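Local structure of CELL WALL surface anchor family protein (Streptococcus pneumoniae, 2WW8) at residues R182-G187 with T698-K703. The protein serves as the adhesin of a pneumococcal pilus, probably attaching the bacterium to host cells through an integrin-like domain. Sequence-based numbering, arbitrary orientation.
Sequences RVIPEG and TTLHPK
Glu-186 lies against the ring of Pro-702, and this is the tightest part of the contact: CD of Glu-186 stands 3.6 Å from CG of Pro-702, while CG of Glu-186 is almost as near to both CB and CG of that ring. Both carboxylate oxygens also come within 4.0 Å of Pro-702 CG, so the proline edge formed by CB and CG meets the methylene and carboxylate carbons together. The bend at chi2 (82°) carries the carboxylate over toward CG of Pro-702, the two side chains crossing at a slant. Beside it, the apolar link is a single pair of methyls, Ile-184 CD1 and Leu-700 CD2, 3.8 Å apart; Leu-189 of strand 187-196 packs on both side chains.

The polar side is looser. NZ of Lys-703 remains 4.6 Å from OE2 of Glu-186, beyond a salt bridge, and one water spans the interval, donating to OE2 and accepting from NZ at 2.7 Å each. A turn at chi4 (38°) of the lysine brings NZ to this position. The main partners lie outside: OE2 is salt-bridged to Arg-711, which would favour an ionised carboxylate, and NZ donates a hydrogen bond to the carbonyl O of Ser-592. The backbones themselves stay apart, Glu-186 CA and Pro-702 CA being 7.1 Å distant.

Ile-184 to Gly-187 form a type I turn closed in both directions, by Ile-184 N to Gly-187 O and Gly-187 N to Ile-184 O. The arrangement is thus a beta-hairpin tip between strands 171-184 and 187-196, packed against the end of strand 699-701 (Leu-700) and the loop that follows it (Pro-702, Lys-703), as between facing sheets of a beta-sandwich, here involving the Ig-like region of the tip pilin.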
loop_
_atom_site.group_PDB
_atom_site.type_symbol
_atom_site.label_atom_id
_atom_site.label_comp_id
_atom_site.label_asym_id
_atom_site.label_seq_id
_atom_site.Cartn_x
_atom_site.Cartn_y
_atom_site.Cartn_z
ATOM N N ARG A 182 -2.485 8.024 3.608
ATOM C CA ARG A 182 -2.594 9.469 3.621
ATOM C C ARG A 182 -1.220 10.117 3.852
ATOM O O ARG A 182 -0.513 9.812 4.831
ATOM C CB ARG A 182 -3.566 9.869 4.753
ATOM C CG ARG A 182 -3.981 11.342 4.744
ATOM C CD ARG A 182 -4.719 11.670 6.054
ATOM N NE ARG A 182 -5.396 12.972 5.898
ATOM C CZ ARG A 182 -5.885 13.702 6.901
ATOM N NH1 ARG A 182 -5.706 13.287 8.142
ATOM N NH2 ARG A 182 -6.487 14.864 6.676
ATOM N N VAL A 183 -0.873 11.082 3.002
ATOM C CA VAL A 183 0.295 11.929 3.241
ATOM C C VAL A 183 -0.017 12.968 4.333
ATOM O O VAL A 183 -1.027 13.679 4.242
ATOM C CB VAL A 183 0.743 12.633 1.944
ATOM C CG1 VAL A 183 2.023 13.415 2.173
ATOM C CG2 VAL A 183 0.947 11.565 0.808
ATOM N N ILE A 184 0.866 13.080 5.327
ATOM C CA ILE A 184 0.779 14.113 6.321
ATOM C C ILE A 184 2.106 14.832 6.491
ATOM O O ILE A 184 3.146 14.349 6.005
ATOM C CB ILE A 184 0.322 13.533 7.699
ATOM C CG1 ILE A 184 1.258 12.397 8.145
ATOM C CG2 ILE A 184 -1.086 13.165 7.608
ATOM C CD1 ILE A 184 1.014 11.879 9.574
ATOM N N PRO A 185 2.091 15.995 7.163
ATOM C CA PRO A 185 3.361 16.745 7.254
ATOM C C PRO A 185 4.421 15.899 7.955
ATOM O O PRO A 185 5.570 16.039 7.646
ATOM C CB PRO A 185 2.985 17.954 8.135
ATOM C CG PRO A 185 1.568 18.235 7.762
ATOM C CD PRO A 185 0.961 16.779 7.704
ATOM N N GLU A 186 4.035 15.001 8.865
ATOM C CA GLU A 186 4.983 14.185 9.610
ATOM C C GLU A 186 5.410 12.895 8.897
ATOM O O GLU A 186 6.262 12.141 9.400
ATOM C CB GLU A 186 4.409 13.875 10.991
ATOM C CG GLU A 186 4.246 15.069 11.857
ATOM C CD GLU A 186 2.941 15.851 11.569
ATOM O OE1 GLU A 186 2.046 15.350 10.871
ATOM O OE2 GLU A 186 2.830 16.984 12.078
ATOM N N GLY A 187 4.823 12.606 7.735
ATOM C CA GLY A 187 5.173 11.363 7.016
ATOM C C GLY A 187 3.962 10.803 6.330
ATOM O O GLY A 187 3.387 11.471 5.485
ATOM N N THR A 698 -10.070 7.671 14.551
ATOM C CA THR A 698 -8.728 7.114 14.627
ATOM C C THR A 698 -7.619 8.133 14.395
ATOM O O THR A 698 -7.627 8.779 13.371
ATOM C CB THR A 698 -8.593 5.912 13.658
ATOM O OG1 THR A 698 -9.675 5.010 13.901
ATOM C CG2 THR A 698 -7.321 5.101 13.981
ATOM N N THR A 699 -6.678 8.300 15.317
ATOM C CA THR A 699 -5.797 9.484 15.297
ATOM C C THR A 699 -4.361 9.077 15.549
ATOM O O THR A 699 -4.062 8.074 16.235
ATOM C CB THR A 699 -6.231 10.597 16.315
ATOM O OG1 THR A 699 -6.144 10.111 17.675
ATOM C CG2 THR A 699 -7.705 10.983 16.077
ATOM N N LEU A 700 -3.475 9.884 14.979
ATOM C CA LEU A 700 -2.073 9.869 15.354
ATOM C C LEU A 700 -1.769 11.205 16.023
ATOM O O LEU A 700 -2.070 12.285 15.444
ATOM C CB LEU A 700 -1.227 9.741 14.075
ATOM C CG LEU A 700 0.282 10.013 14.280
ATOM C CD1 LEU A 700 0.899 8.962 15.197
ATOM C CD2 LEU A 700 1.001 10.069 12.908
ATOM N N HIS A 701 -1.210 11.171 17.234
ATOM C CA HIS A 701 -0.600 12.388 17.797
ATOM C C HIS A 701 0.885 12.155 17.493
ATOM O O HIS A 701 1.479 11.302 18.135
ATOM C CB HIS A 701 -0.770 12.517 19.320
ATOM C CG HIS A 701 -2.159 12.897 19.734
ATOM N ND1 HIS A 701 -3.212 12.008 19.710
ATOM C CD2 HIS A 701 -2.669 14.068 20.189
ATOM C CE1 HIS A 701 -4.317 12.613 20.117
ATOM N NE2 HIS A 701 -4.009 13.860 20.438
ATOM N N PRO A 702 1.481 12.907 16.534
ATOM C CA PRO A 702 2.889 12.638 16.230
ATOM C C PRO A 702 3.827 12.869 17.407
ATOM O O PRO A 702 4.895 12.272 17.423
ATOM C CB PRO A 702 3.234 13.686 15.119
ATOM C CG PRO A 702 1.919 13.924 14.460
ATOM C CD PRO A 702 0.913 13.908 15.617
ATOM N N LYS A 703 3.487 13.734 18.351
ATOM C CA LYS A 703 4.406 14.080 19.462
ATOM C C LYS A 703 3.540 14.230 20.706
ATOM O O LYS A 703 2.560 15.005 20.681
ATOM C CB LYS A 703 5.215 15.364 19.143
ATOM C CG LYS A 703 5.909 15.466 17.753
ATOM C CD LYS A 703 6.803 16.742 17.510
ATOM C CE LYS A 703 7.347 17.010 16.041
ATOM N NZ LYS A 703 6.638 16.785 14.622
HETATM O O HOH W 1 4.004 17.299 14.487
#